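Local coordinates for protein synthesis inhibitor, putative (Thermotoga maritima, PDB 2B33) that is a YjgF-like protein of the RutC family that may act as a deaminase, and is also named a putative endoribonuclease, at residues A[43-48]-A[128-133]; A[85-90]-A[111-116]. All coordinates share one frame; numbering follows the deposited sequence.

Followed from the N terminus, the chain runs along strand 38-44, whose last two residues open contact 1, turns into a loop, then passes helix 59-76 to reach strand 84-91, where contact 2 starts. Helix 97-108 crosses over and returns the chain to strand 114-119, closing the smaller loop of contact 2. Strand 129-136 comes last and closes the larger loop of contact 1, which therefore encloses contact 2 without crossing it. Strand 129-136 fits between strands 38-44 and 84-91, so the two contacts are neighbours in one mixed sheet: Glu-130 and Glu-132 accept probable backbone hydrogen bonds from Phe-90 and Thr-88, and Ile-131 packs on Val-87.

Contact 1 (A[43-48]-A[128-133]); sequences GQIPID and EIEIEA
Glu-130 lays its CG across the CG2 methyl of Ile-45, 3.8 Å away, and carries its carboxylate on toward Gly-43. With CG trans to the backbone N (chi1 180°) and the chain extended beyond it, the side chain reaches obliquely across the end of strand 38-44, so that OE2 lies 3.5 Å from CA of Gly-43. The CA of Gly-43 also meets CB of Glu-132 at 3.8 Å. Next to them in the backbone, Gln-44 and Ile-131 form an antiparallel hydrogen-bonded pair. Gln-44 N gives a nearly straight bond of 2.8 Å to Ile-131 O, and Ile-131 N returns one of 3.1 Å to Gln-44 O. Gln-44 O also takes a CA-H...O contact from Glu-130 CA at 3.2 Å. An alanine in place of Glu-130 would remove the chain beyond CB and would probably leave the CG2 methyl of Ile-45 and one side of Gly-43 without their cover.

Where strand 38-44 gives way to loop, Pro-46 forms the centre of an inverse gamma turn. Its ring crosses the CG2 branch of Ile-129 obliquely, and its CD sits 3.3 Å from Ile-129 O. On this same side, Val-66 of helix 59-76 packs against both Pro-46 and Ile-131. OE1 of Glu-132 is hydrogen-bonded to Ser-116 and salt-bridged to Lys-86, both of the second subunit. The chemistry is thus divided: backbone bonds hold Gln-44 to Ile-131, and apolar overlap ties the loop of Ile-45 and Pro-46 to strand 129-136, while the carboxylate of Glu-132, on the same strand, is committed to the interface with the second subunit.

Contact 2 (A[85-90]-A[111-116]); sequences VKVTVF and HRPARS
Strands 85-90 and 114-116 run parallel, 4.6 Å apart at closest approach and 17° from exact alignment, with Lys-86, Val-87 and Thr-88 paired to Ala-114, Arg-115 and Ser-116. Four backbone bonds join them: Ala-114 N to Val-85 O, Val-87 N to Ala-114 O, Ser-116 N to Val-87 O, and Val-89 N to Ser-116 O, the last 2.9 Å long. Toward strand 129-136, Val-85 and Lys-86 both face Ile-134 in a classic beta bulge.

The pairing completes a beta-alpha-beta crossover, in which helix 97-108 links the parallel strands. On the helix face, CG2 of Val-87 meets CG of Pro-113 at 3.8 Å as the two side chains cross, and both residues also touch Tyr-104. Arg-115 lays its CG 3.8 Å from Val-87 O and forms a cation-pi contact with Tyr-104.

On the other face, Lys-86 bends at chi2 (59°) and again at chi4, setting CD 3.8 Å from CB of Ala-114 and bringing NZ back over its own strand. NZ bonds Val-87 O at 2.9 Å, reaching it from the face of the carbonyl plane opposite Ser-116 N, so that this oxygen is gripped by two donors. NZ also forms a salt bridge with Glu-132 of the third subunit, which shares its OE1 with Ser-116 OG.

Contact 1 (A[43-48]-A[128-133])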
loop_
_atom_site.group_PDB
_atom_site.type_symbol
_atom_site.label_atom_id
_atom_site.label_comp_id
_atom_site.label_asym_id
_atom_site.label_seq_id
_atom_site.Cartn_x
_atom_site.Cartn_y
_atom_site.Cartn_z
ATOM N N GLY A 43 -8.370 -4.176 -3.893
ATOM C CA GLY A 43 -8.015 -3.734 -5.241
ATOM C C GLY A 43 -9.043 -4.220 -6.246
ATOM O O GLY A 43 -9.320 -5.414 -6.320
ATOM N N GLN A 44 -9.627 -3.286 -6.992
ATOM C CA GLN A 44 -10.665 -3.593 -7.963
ATOM C C GLN A 44 -10.075 -3.682 -9.356
ATOM O O GLN A 44 -9.251 -2.857 -9.731
ATOM C CB GLN A 44 -11.768 -2.529 -7.906
ATOM C CG GLN A 44 -12.483 -2.462 -6.558
ATOM C CD GLN A 44 -13.113 -3.788 -6.178
ATOM O OE1 GLN A 44 -13.938 -4.336 -6.915
ATOM N NE2 GLN A 44 -12.725 -4.314 -5.024
ATOM N N ILE A 45 -10.523 -4.681 -10.115
ATOM C CA ILE A 45 -10.065 -4.915 -11.479
ATOM C C ILE A 45 -11.263 -4.723 -12.419
ATOM O O ILE A 45 -12.403 -4.733 -11.950
ATOM C CB ILE A 45 -9.387 -6.314 -11.623
ATOM C CG1 ILE A 45 -10.318 -7.458 -11.191
ATOM C CG2 ILE A 45 -8.123 -6.332 -10.797
ATOM C CD1 ILE A 45 -9.787 -8.846 -11.490
ATOM N N PRO A 46 -11.016 -4.500 -13.732
ATOM C CA PRO A 46 -12.118 -4.291 -14.673
ATOM C C PRO A 46 -12.945 -5.547 -14.964
ATOM O O PRO A 46 -12.834 -6.135 -16.035
ATOM C CB PRO A 46 -11.412 -3.753 -15.927
ATOM C CG PRO A 46 -10.047 -4.273 -15.850
ATOM C CD PRO A 46 -9.706 -4.358 -14.397
ATOM N N ILE A 47 -13.762 -5.931 -13.985
ATOM C CA ILE A 47 -14.668 -7.071 -14.076
ATOM C C ILE A 47 -16.075 -6.538 -13.904
ATOM O O ILE A 47 -16.319 -5.702 -13.032
ATOM C CB ILE A 47 -14.371 -8.161 -12.997
ATOM C CG1 ILE A 47 -13.205 -9.033 -13.469
ATOM C CG2 ILE A 47 -15.599 -9.070 -12.750
ATOM C CD1 ILE A 47 -12.756 -10.098 -12.497
ATOM N N ASP A 48 -16.991 -7.029 -14.735
ATOM C CA ASP A 48 -18.395 -6.667 -14.650
ATOM C C ASP A 48 -19.031 -7.513 -13.533
ATOM O O ASP A 48 -18.960 -8.739 -13.592
ATOM C CB ASP A 48 -19.076 -6.917 -15.990
ATOM C CG ASP A 48 -20.494 -6.387 -16.039
ATOM O OD1 ASP A 48 -21.394 -6.985 -15.415
ATOM O OD2 ASP A 48 -20.715 -5.389 -16.749
ATOM N N GLU A 128 -4.853 -4.849 -16.839
ATOM C CA GLU A 128 -3.915 -3.733 -16.986
ATOM C C GLU A 128 -4.120 -2.589 -15.987
ATOM O O GLU A 128 -3.321 -1.653 -15.942
ATOM C CB GLU A 128 -4.037 -3.221 -18.417
ATOM C CG GLU A 128 -3.510 -4.256 -19.417
ATOM C CD GLU A 128 -4.417 -4.510 -20.593
ATOM O OE1 GLU A 128 -5.642 -4.373 -20.440
ATOM O OE2 GLU A 128 -3.898 -4.914 -21.662
ATOM N N ILE A 129 -5.168 -2.670 -15.181
ATOM C CA ILE A 129 -5.474 -1.618 -14.219
ATOM C C ILE A 129 -6.114 -2.255 -12.975
ATOM O O ILE A 129 -6.942 -3.167 -13.086
ATOM C CB ILE A 129 -6.366 -0.497 -14.886
ATOM C CG1 ILE A 129 -6.698 0.650 -13.933
ATOM C CG2 ILE A 129 -7.656 -1.061 -15.454
ATOM C CD1 ILE A 129 -5.523 1.535 -13.581
ATOM N N GLU A 130 -5.670 -1.805 -11.802
ATOM C CA GLU A 130 -6.219 -2.246 -10.528
ATOM C C GLU A 130 -6.070 -1.085 -9.563
ATOM O O GLU A 130 -4.999 -0.479 -9.498
ATOM C CB GLU A 130 -5.519 -3.500 -9.989
ATOM C CG GLU A 130 -6.075 -3.982 -8.637
ATOM C CD GLU A 130 -5.476 -5.282 -8.142
ATOM O OE1 GLU A 130 -4.767 -5.957 -8.902
ATOM O OE2 GLU A 130 -5.720 -5.642 -6.976
ATOM N N ILE A 131 -7.146 -0.779 -8.832
ATOM C CA ILE A 131 -7.168 0.341 -7.892
ATOM C C ILE A 131 -7.766 -0.064 -6.538
ATOM O O ILE A 131 -8.876 -0.597 -6.470
ATOM C CB ILE A 131 -7.966 1.550 -8.459
ATOM C CG1 ILE A 131 -7.421 1.954 -9.839
ATOM C CG2 ILE A 131 -7.918 2.734 -7.470
ATOM C CD1 ILE A 131 -8.195 3.043 -10.568
ATOM N N GLU A 132 -7.008 0.197 -5.475
ATOM C CA GLU A 132 -7.431 -0.041 -4.100
ATOM C C GLU A 132 -7.529 1.327 -3.456
ATOM O O GLU A 132 -7.051 2.310 -4.019
ATOM C CB GLU A 132 -6.429 -0.904 -3.329
ATOM C CG GLU A 132 -5.056 -0.268 -3.124
ATOM C CD GLU A 132 -4.113 -1.102 -2.284
ATOM O OE1 GLU A 132 -4.424 -2.267 -1.960
ATOM O OE2 GLU A 132 -3.043 -0.570 -1.940
ATOM N N ALA A 133 -8.134 1.389 -2.275
ATOM C CA ALA A 133 -8.283 2.652 -1.576
ATOM C C ALA A 133 -8.580 2.488 -0.087
ATOM O O ALA A 133 -9.017 1.432 0.364
ATOM C CB ALA A 133 -9.398 3.473 -2.225
#

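Contact 2 (A[85-90]-A[111-116])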
loop_
_atom_site.group_PDB
_atom_site.type_symbol
_atom_site.label_atom_id
_atom_site.label_comp_id
_atom_site.label_asym_id
_atom_site.label_seq_id
_atom_site.Cartn_x
_atom_site.Cartn_y
_atom_site.Cartn_z
ATOM N N VAL A 85 -9.480 8.877 1.195
ATOM C CA VAL A 85 -8.296 9.656 1.603
ATOM C C VAL A 85 -7.006 9.253 0.904
ATOM O O VAL A 85 -6.112 10.081 0.735
ATOM C CB VAL A 85 -8.048 9.584 3.142
ATOM C CG1 VAL A 85 -9.238 10.160 3.904
ATOM C CG2 VAL A 85 -7.740 8.157 3.629
ATOM N N LYS A 86 -6.907 7.979 0.522
ATOM C CA LYS A 86 -5.724 7.445 -0.110
ATOM C C LYS A 86 -6.129 6.409 -1.138
ATOM O O LYS A 86 -6.965 5.543 -0.856
ATOM C CB LYS A 86 -4.812 6.817 0.945
ATOM C CG LYS A 86 -3.521 6.181 0.420
ATOM C CD LYS A 86 -2.627 7.152 -0.333
ATOM C CE LYS A 86 -1.317 6.498 -0.731
ATOM N NZ LYS A 86 -1.528 5.428 -1.706
ATOM N N VAL A 87 -5.529 6.512 -2.320
ATOM C CA VAL A 87 -5.770 5.596 -3.431
ATOM C C VAL A 87 -4.410 5.093 -3.932
ATOM O O VAL A 87 -3.408 5.788 -3.819
ATOM C CB VAL A 87 -6.539 6.318 -4.579
ATOM C CG1 VAL A 87 -6.798 5.388 -5.735
ATOM C CG2 VAL A 87 -7.880 6.884 -4.070
ATOM N N THR A 88 -4.371 3.866 -4.438
ATOM C CA THR A 88 -3.160 3.321 -5.044
ATOM C C THR A 88 -3.584 2.687 -6.362
ATOM O O THR A 88 -4.405 1.776 -6.371
ATOM C CB THR A 88 -2.428 2.297 -4.144
ATOM O OG1 THR A 88 -2.008 2.925 -2.930
ATOM C CG2 THR A 88 -1.179 1.758 -4.832
ATOM N N VAL A 89 -3.038 3.199 -7.464
ATOM C CA VAL A 89 -3.324 2.692 -8.796
ATOM C C VAL A 89 -2.159 1.798 -9.206
ATOM O O VAL A 89 -0.994 2.214 -9.131
ATOM C CB VAL A 89 -3.431 3.823 -9.852
ATOM C CG1 VAL A 89 -3.696 3.253 -11.249
ATOM C CG2 VAL A 89 -4.523 4.817 -9.491
ATOM N N PHE A 90 -2.480 0.576 -9.635
ATOM C CA PHE A 90 -1.499 -0.359 -10.167
ATOM C C PHE A 90 -1.849 -0.495 -11.629
ATOM O O PHE A 90 -3.035 -0.541 -11.957
ATOM C CB PHE A 90 -1.616 -1.733 -9.522
ATOM C CG PHE A 90 -1.436 -1.731 -8.034
ATOM C CD1 PHE A 90 -0.157 -1.693 -7.477
ATOM C CD2 PHE A 90 -2.542 -1.796 -7.186
ATOM C CE1 PHE A 90 0.020 -1.700 -6.093
ATOM C CE2 PHE A 90 -2.378 -1.807 -5.803
ATOM C CZ PHE A 90 -1.093 -1.761 -5.255
ATOM N N HIS A 111 -12.713 16.046 -5.008
ATOM C CA HIS A 111 -12.273 15.529 -3.702
ATOM C C HIS A 111 -10.751 15.497 -3.521
ATOM O O HIS A 111 -10.244 15.939 -2.483
ATOM C CB HIS A 111 -12.903 14.149 -3.440
ATOM C CG HIS A 111 -14.371 14.101 -3.748
ATOM N ND1 HIS A 111 -15.296 14.895 -3.101
ATOM C CD2 HIS A 111 -15.065 13.382 -4.662
ATOM C CE1 HIS A 111 -16.498 14.659 -3.598
ATOM N NE2 HIS A 111 -16.386 13.742 -4.543
ATOM N N ARG A 112 -10.045 14.979 -4.525
ATOM C CA ARG A 112 -8.571 14.927 -4.547
ATOM C C ARG A 112 -7.888 14.214 -3.365
ATOM O O ARG A 112 -7.230 14.855 -2.540
ATOM C CB ARG A 112 -7.982 16.333 -4.702
ATOM C CG ARG A 112 -8.397 17.063 -5.963
ATOM C CD ARG A 112 -8.032 18.540 -5.857
ATOM N NE ARG A 112 -6.588 18.734 -5.704
ATOM C CZ ARG A 112 -5.702 18.870 -6.700
ATOM N NH1 ARG A 112 -6.066 18.843 -7.983
ATOM N NH2 ARG A 112 -4.413 19.040 -6.405
ATOM N N PRO A 113 -8.033 12.878 -3.283
ATOM C CA PRO A 113 -7.354 12.132 -2.235
ATOM C C PRO A 113 -5.874 11.963 -2.533
ATOM O O PRO A 113 -5.435 12.219 -3.658
ATOM C CB PRO A 113 -8.037 10.764 -2.276
ATOM C CG PRO A 113 -8.547 10.620 -3.632
ATOM C CD PRO A 113 -8.857 11.999 -4.133
ATOM N N ALA A 114 -5.118 11.514 -1.532
ATOM C CA ALA A 114 -3.693 11.229 -1.714
ATOM C C ALA A 114 -3.608 10.041 -2.661
ATOM O O ALA A 114 -4.542 9.239 -2.718
ATOM C CB ALA A 114 -3.037 10.906 -0.390
ATOM N N ARG A 115 -2.512 9.930 -3.413
ATOM C CA ARG A 115 -2.384 8.855 -4.388
ATOM C C ARG A 115 -0.952 8.447 -4.747
ATOM O O ARG A 115 -0.026 9.248 -4.662
ATOM C CB ARG A 115 -3.103 9.286 -5.673
ATOM C CG ARG A 115 -3.272 8.199 -6.717
ATOM C CD ARG A 115 -3.960 8.709 -7.962
ATOM N NE ARG A 115 -3.124 9.634 -8.731
ATOM C CZ ARG A 115 -3.441 10.140 -9.924
ATOM N NH1 ARG A 115 -4.587 9.814 -10.525
ATOM N NH2 ARG A 115 -2.602 10.982 -10.530
ATOM N N SER A 116 -0.803 7.174 -5.117
ATOM C CA SER A 116 0.425 6.607 -5.697
ATOM C C SER A 116 -0.029 5.865 -6.950
ATOM O O SER A 116 -1.053 5.191 -6.943
ATOM C CB SER A 116 1.155 5.650 -4.757
ATOM O OG SER A 116 1.900 6.347 -3.781
#